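Local atomic coordinates of DNA mismatch repair protein MutS (Thermus aquaticus, PDB entry 1EWQ), a protein that takes part in DNA mismatch repair, binding mismatched and damaged DNA and possibly carrying out the recognition step, with a weak ATPase activity. Residues 159-162 with 163-167; 250-253 with 254-258; 644-647 with 648-652. All blocks are in the same frame, centred on the assembly; numbering follows the deposited sequence.

In the fold
The three contacts follow one another along the chain and form a close cluster, with centres 13 to 15 Å apart. Interaction 1 starts helix 163-173 in MutS domain II, interaction 2 starts helix 254-259, and interaction 3 is the last part of helix 638-652 in MutS domain V, the P-loop NTPase. Interactions 1 and 2 do not touch, their nearest atoms being about 5 Å apart, but each meets interaction 3: S164 OG lies 3.6 Å from L648 CD2, and P253 CG 4.0 Å from E652 OE2. The cluster thus brings the domain II helix and the start of helix 254-259 against helix 638-652, which packs on the ATPase sheet; its nearest atom is about 37 Å from the bound DNA.

Interaction 1: 159-162 with 163-167; sequences VLKS and KSALY
K163 opens helix 163-173 directly after its N-cap, S162. Its CG lies over one face of Y167, toward the rim and 3.7 Å above the ring plane, while NZ forms a salt bridge with E193, which also accepts from the tyrosine OH. S164 follows, its CB beside S162 OG. A165 N then donates to S162 OG at 3.3 Å along a nearly straight path (166°). The serine can reach it because chi1 of 64° sets OG between its own N and carbonyl carbon, and the short side chain keeps the hydroxyl close enough to the backbone to meet an amide of the first turn. The methyl of A165 faces back to the strand end, 3.6 Å from L160 CD2, and K161 CE closes on it from another side; a small residue suits this spot. L166 N donates to S162 O at 3.2 Å, well out of the carbonyl plane, while its CD1 meets L160 CD1 at 4.1 Å, the two leucines crossing at about a right angle; both touch L145 of strand 143-149, and L166 also touches W143. A serine N-cap at a tight strand-to-helix turn is thus combined with a leucine contact, within a domain II sheet whose strand order is that of RNase H-like folds.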
loop_
_atom_site.group_PDB
_atom_site.type_symbol
_atom_site.label_atom_id
_atom_site.label_comp_id
_atom_site.label_asym_id
_atom_site.label_seq_id
_atom_site.Cartn_x
_atom_site.Cartn_y
_atom_site.Cartn_z
ATOM N N VAL C 159 -34.783 1.804 -9.395
ATOM C CA VAL C 159 -34.644 1.110 -10.655
ATOM C C VAL C 159 -34.128 2.147 -11.634
ATOM O O VAL C 159 -34.522 3.311 -11.572
ATOM C CB VAL C 159 -35.989 0.533 -11.155
ATOM C CG1 VAL C 159 -35.816 -0.047 -12.551
ATOM C CG2 VAL C 159 -36.471 -0.557 -10.214
ATOM N N LEU C 160 -33.220 1.738 -12.510
ATOM C CA LEU C 160 -32.661 2.646 -13.497
ATOM C C LEU C 160 -32.865 2.040 -14.872
ATOM O O LEU C 160 -32.930 0.822 -15.012
ATOM C CB LEU C 160 -31.179 2.877 -13.216
ATOM C CG LEU C 160 -31.006 3.452 -11.812
ATOM C CD1 LEU C 160 -30.389 2.398 -10.908
ATOM C CD2 LEU C 160 -30.161 4.700 -11.860
ATOM N N LYS C 161 -32.973 2.892 -15.884
ATOM C CA LYS C 161 -33.212 2.435 -17.249
ATOM C C LYS C 161 -31.986 1.980 -18.011
ATOM O O LYS C 161 -32.072 1.071 -18.838
ATOM C CB LYS C 161 -33.922 3.531 -18.040
ATOM C CG LYS C 161 -33.784 4.904 -17.415
ATOM C CD LYS C 161 -32.321 5.328 -17.278
ATOM C CE LYS C 161 -32.164 6.178 -16.036
ATOM N NZ LYS C 161 -32.764 5.436 -14.903
ATOM N N SER C 162 -30.843 2.598 -17.745
ATOM C CA SER C 162 -29.629 2.216 -18.450
ATOM C C SER C 162 -28.555 1.697 -17.506
ATOM O O SER C 162 -28.673 1.793 -16.281
ATOM C CB SER C 162 -29.086 3.398 -19.266
ATOM O OG SER C 162 -28.689 4.478 -18.442
ATOM N N LYS C 163 -27.512 1.126 -18.099
ATOM C CA LYS C 163 -26.393 0.580 -17.351
ATOM C C LYS C 163 -25.562 1.754 -16.851
ATOM O O LYS C 163 -24.991 1.717 -15.760
ATOM C CB LYS C 163 -25.566 -0.310 -18.274
ATOM C CG LYS C 163 -24.484 -1.119 -17.599
ATOM C CD LYS C 163 -23.856 -2.076 -18.607
ATOM C CE LYS C 163 -23.380 -1.316 -19.845
ATOM N NZ LYS C 163 -22.713 -2.200 -20.829
ATOM N N SER C 164 -25.515 2.804 -17.667
ATOM C CA SER C 164 -24.780 4.014 -17.339
ATOM C C SER C 164 -25.281 4.605 -16.024
ATOM O O SER C 164 -24.492 4.892 -15.125
ATOM C CB SER C 164 -24.956 5.046 -18.450
ATOM O OG SER C 164 -23.701 5.453 -18.944
ATOM N N ALA C 165 -26.595 4.789 -15.926
ATOM C CA ALA C 165 -27.208 5.351 -14.732
ATOM C C ALA C 165 -27.020 4.416 -13.544
ATOM O O ALA C 165 -26.832 4.864 -12.416
ATOM C CB ALA C 165 -28.687 5.609 -14.968
ATOM N N LEU C 166 -27.076 3.116 -13.795
ATOM C CA LEU C 166 -26.878 2.160 -12.715
ATOM C C LEU C 166 -25.493 2.403 -12.134
ATOM O O LEU C 166 -25.353 2.673 -10.946
ATOM C CB LEU C 166 -26.959 0.721 -13.224
ATOM C CG LEU C 166 -26.399 -0.305 -12.226
ATOM C CD1 LEU C 166 -27.305 -0.371 -10.985
ATOM C CD2 LEU C 166 -26.283 -1.665 -12.901
ATOM N N TYR C 167 -24.476 2.307 -12.984
ATOM C CA TYR C 167 -23.110 2.516 -12.536
ATOM C C TYR C 167 -22.934 3.831 -11.786
ATOM O O TYR C 167 -22.281 3.852 -10.744
ATOM C CB TYR C 167 -22.131 2.437 -13.711
ATOM C CG TYR C 167 -21.950 1.027 -14.259
ATOM C CD1 TYR C 167 -22.545 -0.073 -13.631
ATOM C CD2 TYR C 167 -21.190 0.796 -15.404
ATOM C CE1 TYR C 167 -22.392 -1.374 -14.137
ATOM C CE2 TYR C 167 -21.029 -0.492 -15.915
ATOM C CZ TYR C 167 -21.633 -1.572 -15.277
ATOM O OH TYR C 167 -21.490 -2.839 -15.800
#

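Interaction 2: 250-253 with 254-258; sequences MRLP and EATLR. With EDO (1,2-ethanediol), chain G.
L252 and L257 both carry CG anti to the carbonyl carbon and beside the backbone N (chi1 -68° and -73°), and with these torsions their branches meet at about a right angle. CD1 of L252 lies 3.9 Å from CD2 of L257, and L252 CB rests on the same methyl. The other branch of L257, CD1, comes to 3.6 Å from L252 O. T256 has OG1 beside its own N and CG2 anti to it, which places OG1 3.8 Å from P253 CD while CG2 faces L252 CD2. The hydroxyl's main partner is I622 O on strand 621-625, giving this buried polar group a bond to the ATPase sheet.

P253 occupies the N-cap position. Its ring restricts phi and it has no amide hydrogen to satisfy, both of which suit a chain about to enter a helix; its carbonyl accepts from L257 N at 3.0 Å, almost straight (171°). The proline offers no capping side chain; separately, D168 OD1 of helix 163-173 accepts from E254 N, one of the open amides of the first turn. E254 ends in two charged partners: R258 NE meets OE2 at 3.0 Å, in the guanidinium plane but on the anti side of the carboxylate, and R197 pairs with OE1. This division of its oxygens probably stabilises the negative charge of a buried glutamate near the helix start. A bound 1,2-ethanediol, probably from the crystallisation liquor, donates from O2 to L252 O at 2.7 Å and sets its O1 3.5 Å from R251 CD. The arrangement is a proline-led helix N-terminus with an i to i+4 salt bridge on its first turn, set between the domain II helix 163-173 and the domain V strand 621-625.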
loop_
_atom_site.group_PDB
_atom_site.type_symbol
_atom_site.label_atom_id
_atom_site.label_comp_id
_atom_site.label_asym_id
_atom_site.label_seq_id
_atom_site.Cartn_x
_atom_site.Cartn_y
_atom_site.Cartn_z
HETATM N N MSE C 250 -30.202 16.313 -8.089
HETATM C CA MSE C 250 -29.204 16.720 -9.064
HETATM C C MSE C 250 -28.379 15.506 -9.473
HETATM O O MSE C 250 -27.924 14.733 -8.626
HETATM C CB MSE C 250 -28.264 17.771 -8.485
HETATM C CG MSE C 250 -27.180 18.188 -9.466
HETATM SE SE MSE C 250 -25.714 19.112 -8.624
HETATM C CE MSE C 250 -26.462 20.854 -8.523
ATOM N N ARG C 251 -28.187 15.348 -10.773
ATOM C CA ARG C 251 -27.393 14.248 -11.301
ATOM C C ARG C 251 -25.900 14.560 -11.121
ATOM O O ARG C 251 -25.439 15.651 -11.476
ATOM C CB ARG C 251 -27.683 14.064 -12.792
ATOM C CG ARG C 251 -29.132 13.747 -13.142
ATOM C CD ARG C 251 -29.446 12.308 -12.803
ATOM N NE ARG C 251 -30.750 11.885 -13.304
ATOM C CZ ARG C 251 -31.139 10.614 -13.391
ATOM N NH1 ARG C 251 -30.327 9.628 -13.015
ATOM N NH2 ARG C 251 -32.345 10.333 -13.863
ATOM N N LEU C 252 -25.156 13.596 -10.577
ATOM C CA LEU C 252 -23.711 13.730 -10.380
ATOM C C LEU C 252 -22.991 12.471 -10.882
ATOM O O LEU C 252 -22.630 11.592 -10.100
ATOM C CB LEU C 252 -23.379 13.950 -8.903
ATOM C CG LEU C 252 -23.813 15.276 -8.273
ATOM C CD1 LEU C 252 -23.507 15.240 -6.779
ATOM C CD2 LEU C 252 -23.098 16.434 -8.938
ATOM N N PRO C 253 -22.791 12.367 -12.202
ATOM C CA PRO C 253 -22.111 11.205 -12.785
ATOM C C PRO C 253 -20.776 10.942 -12.095
ATOM O O PRO C 253 -20.201 11.836 -11.474
ATOM C CB PRO C 253 -21.921 11.613 -14.246
ATOM C CG PRO C 253 -23.111 12.462 -14.513
ATOM C CD PRO C 253 -23.211 13.311 -13.252
ATOM N N GLU C 254 -20.287 9.711 -12.208
ATOM C CA GLU C 254 -19.005 9.354 -11.621
ATOM C C GLU C 254 -17.891 10.262 -12.152
ATOM O O GLU C 254 -17.037 10.721 -11.396
ATOM C CB GLU C 254 -18.652 7.896 -11.939
ATOM C CG GLU C 254 -17.313 7.456 -11.341
ATOM C CD GLU C 254 -16.967 6.008 -11.666
ATOM O OE1 GLU C 254 -17.897 5.164 -11.709
ATOM O OE2 GLU C 254 -15.763 5.719 -11.859
ATOM N N ALA C 255 -17.902 10.514 -13.455
ATOM C CA ALA C 255 -16.876 11.359 -14.065
ATOM C C ALA C 255 -16.813 12.718 -13.375
ATOM O O ALA C 255 -15.736 13.256 -13.129
ATOM C CB ALA C 255 -17.166 11.538 -15.552
ATOM N N THR C 256 -17.985 13.256 -13.061
ATOM C CA THR C 256 -18.103 14.550 -12.400
ATOM C C THR C 256 -17.610 14.503 -10.957
ATOM O O THR C 256 -16.823 15.350 -10.534
ATOM C CB THR C 256 -19.567 15.023 -12.403
ATOM O OG1 THR C 256 -19.969 15.304 -13.746
ATOM C CG2 THR C 256 -19.738 16.261 -11.536
ATOM N N LEU C 257 -18.093 13.524 -10.200
ATOM C CA LEU C 257 -17.679 13.380 -8.809
ATOM C C LEU C 257 -16.166 13.251 -8.741
ATOM O O LEU C 257 -15.547 13.792 -7.826
ATOM C CB LEU C 257 -18.345 12.163 -8.163
ATOM C CG LEU C 257 -19.839 12.318 -7.857
ATOM C CD1 LEU C 257 -20.391 11.027 -7.319
ATOM C CD2 LEU C 257 -20.038 13.444 -6.855
ATOM N N ARG C 258 -15.578 12.554 -9.713
ATOM C CA ARG C 258 -14.126 12.368 -9.773
ATOM C C ARG C 258 -13.401 13.636 -10.218
ATOM O O ARG C 258 -12.398 14.023 -9.608
ATOM C CB ARG C 258 -13.750 11.232 -10.740
ATOM C CG ARG C 258 -13.969 9.811 -10.217
ATOM C CD ARG C 258 -13.560 8.765 -11.262
ATOM N NE ARG C 258 -13.595 7.398 -10.745
ATOM C CZ ARG C 258 -12.769 6.928 -9.808
ATOM N NH1 ARG C 258 -11.840 7.714 -9.282
ATOM N NH2 ARG C 258 -12.864 5.669 -9.398
HETATM C C1 EDO G . -26.392 10.839 -11.451
HETATM O O1 EDO G . -26.519 10.404 -12.826
HETATM C C2 EDO G . -25.903 9.708 -10.589
HETATM O O2 EDO G . -24.851 10.174 -9.766
#

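Interaction 3: 644-647 with 648-652; sequences EEVA and LILKE
V646 and L650 lie side by side one helical turn apart, pointing the same way, with V646 CG1 3.8 Å from L650 CD1. Chi1 of 170° turns that valine methyl anti to the backbone N and toward the leucine. The turn beneath them is held by i to i+4 backbone bonds, the shortest being L650 N to V646 O at 2.8 Å; L648 N bonds to E644 O, I649 N to E645 O at 3.0 Å and K651 N to A647 O. Aliphatic side chains flank these carbonyls: I649 CG1 stands 3.2 Å from E645 O, and K651 CG lies 3.3 Å from A647 O at the root of an extended chain.

Farther out, I649 packs on V659 and L661 of strand 657-662, while V646 and L650 reach V680 and L684 of helix 670-687. Following strand 621-625 and preceding its parallel neighbour 657-662, helix 638-652 is the helix of a beta-alpha-beta crossover. The second subunit comes in as well: its L747 packs on V646 and L650, and its G746 lies against A647, whose small methyl permits a close neighbour. L650 O, in the last turn of the helix, accepts from R687.

Chemically, then, I649 settles the helix on the ATPase sheet, V646 and L650 bridge helix 670-687 and the second subunit, and E645 OE1 adds a salt bridge to R625 of strand 621-625. R687 would probably offset the negative end of the helix dipole, whereas K651 runs back along the helix and bonds across the dimer interface, NZ to G746 O of the second subunit.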
loop_
_atom_site.group_PDB
_atom_site.type_symbol
_atom_site.label_atom_id
_atom_site.label_comp_id
_atom_site.label_asym_id
_atom_site.label_seq_id
_atom_site.Cartn_x
_atom_site.Cartn_y
_atom_site.Cartn_z
ATOM N N GLU C 644 -16.390 9.730 -26.337
ATOM C CA GLU C 644 -17.384 8.896 -25.665
ATOM C C GLU C 644 -18.009 9.702 -24.532
ATOM O O GLU C 644 -19.227 9.717 -24.369
ATOM C CB GLU C 644 -16.743 7.623 -25.088
ATOM C CG GLU C 644 -16.469 6.542 -26.112
ATOM C CD GLU C 644 -15.881 5.278 -25.498
ATOM O OE1 GLU C 644 -15.818 4.255 -26.201
ATOM O OE2 GLU C 644 -15.474 5.304 -24.320
ATOM N N GLU C 645 -17.170 10.373 -23.748
ATOM C CA GLU C 645 -17.673 11.175 -22.641
ATOM C C GLU C 645 -18.600 12.285 -23.149
ATOM O O GLU C 645 -19.652 12.539 -22.563
ATOM C CB GLU C 645 -16.511 11.777 -21.854
ATOM C CG GLU C 645 -15.695 10.758 -21.073
ATOM C CD GLU C 645 -14.441 11.366 -20.447
ATOM O OE1 GLU C 645 -14.535 12.468 -19.847
ATOM O OE2 GLU C 645 -13.367 10.727 -20.541
ATOM N N VAL C 646 -18.205 12.939 -24.238
ATOM C CA VAL C 646 -19.015 14.001 -24.823
ATOM C C VAL C 646 -20.392 13.460 -25.206
ATOM O O VAL C 646 -21.407 14.109 -24.964
ATOM C CB VAL C 646 -18.335 14.609 -26.078
ATOM C CG1 VAL C 646 -19.295 15.539 -26.808
ATOM C CG2 VAL C 646 -17.095 15.385 -25.660
ATOM N N ALA C 647 -20.419 12.268 -25.803
ATOM C CA ALA C 647 -21.673 11.640 -26.198
ATOM C C ALA C 647 -22.584 11.479 -24.988
ATOM O O ALA C 647 -23.740 11.878 -25.033
ATOM C CB ALA C 647 -21.413 10.284 -26.836
ATOM N N LEU C 648 -22.078 10.893 -23.907
ATOM C CA LEU C 648 -22.901 10.727 -22.720
ATOM C C LEU C 648 -23.454 12.079 -22.294
ATOM O O LEU C 648 -24.635 12.200 -21.949
ATOM C CB LEU C 648 -22.101 10.119 -21.562
ATOM C CG LEU C 648 -21.899 8.597 -21.553
ATOM C CD1 LEU C 648 -21.181 8.199 -20.279
ATOM C CD2 LEU C 648 -23.255 7.875 -21.634
ATOM N N ILE C 649 -22.601 13.100 -22.331
ATOM C CA ILE C 649 -23.025 14.436 -21.942
ATOM C C ILE C 649 -24.151 14.968 -22.828
ATOM O O ILE C 649 -25.131 15.507 -22.323
ATOM C CB ILE C 649 -21.841 15.418 -21.958
ATOM C CG1 ILE C 649 -20.829 15.009 -20.888
ATOM C CG2 ILE C 649 -22.334 16.834 -21.706
ATOM C CD1 ILE C 649 -19.551 15.833 -20.873
ATOM N N LEU C 650 -24.018 14.802 -24.143
ATOM C CA LEU C 650 -25.031 15.287 -25.082
ATOM C C LEU C 650 -26.364 14.579 -24.935
ATOM O O LEU C 650 -27.412 15.158 -25.207
ATOM C CB LEU C 650 -24.539 15.137 -26.527
ATOM C CG LEU C 650 -23.378 16.057 -26.907
ATOM C CD1 LEU C 650 -22.846 15.688 -28.268
ATOM C CD2 LEU C 650 -23.846 17.495 -26.886
ATOM N N LYS C 651 -26.323 13.328 -24.498
ATOM C CA LYS C 651 -27.532 12.539 -24.333
ATOM C C LYS C 651 -28.243 12.762 -22.997
ATOM O O LYS C 651 -29.445 12.544 -22.889
ATOM C CB LYS C 651 -27.194 11.060 -24.524
ATOM C CG LYS C 651 -26.727 10.747 -25.941
ATOM C CD LYS C 651 -26.236 9.314 -26.099
ATOM C CE LYS C 651 -25.572 9.126 -27.470
ATOM N NZ LYS C 651 -24.839 7.825 -27.575
ATOM N N GLU C 652 -27.512 13.203 -21.982
ATOM C CA GLU C 652 -28.126 13.436 -20.681
ATOM C C GLU C 652 -28.354 14.916 -20.382
ATOM O O GLU C 652 -29.256 15.252 -19.624
ATOM C CB GLU C 652 -27.285 12.784 -19.572
ATOM C CG GLU C 652 -25.887 13.375 -19.341
ATOM C CD GLU C 652 -24.961 12.442 -18.534
ATOM O OE1 GLU C 652 -25.455 11.456 -17.935
ATOM O OE2 GLU C 652 -23.736 12.703 -18.497
#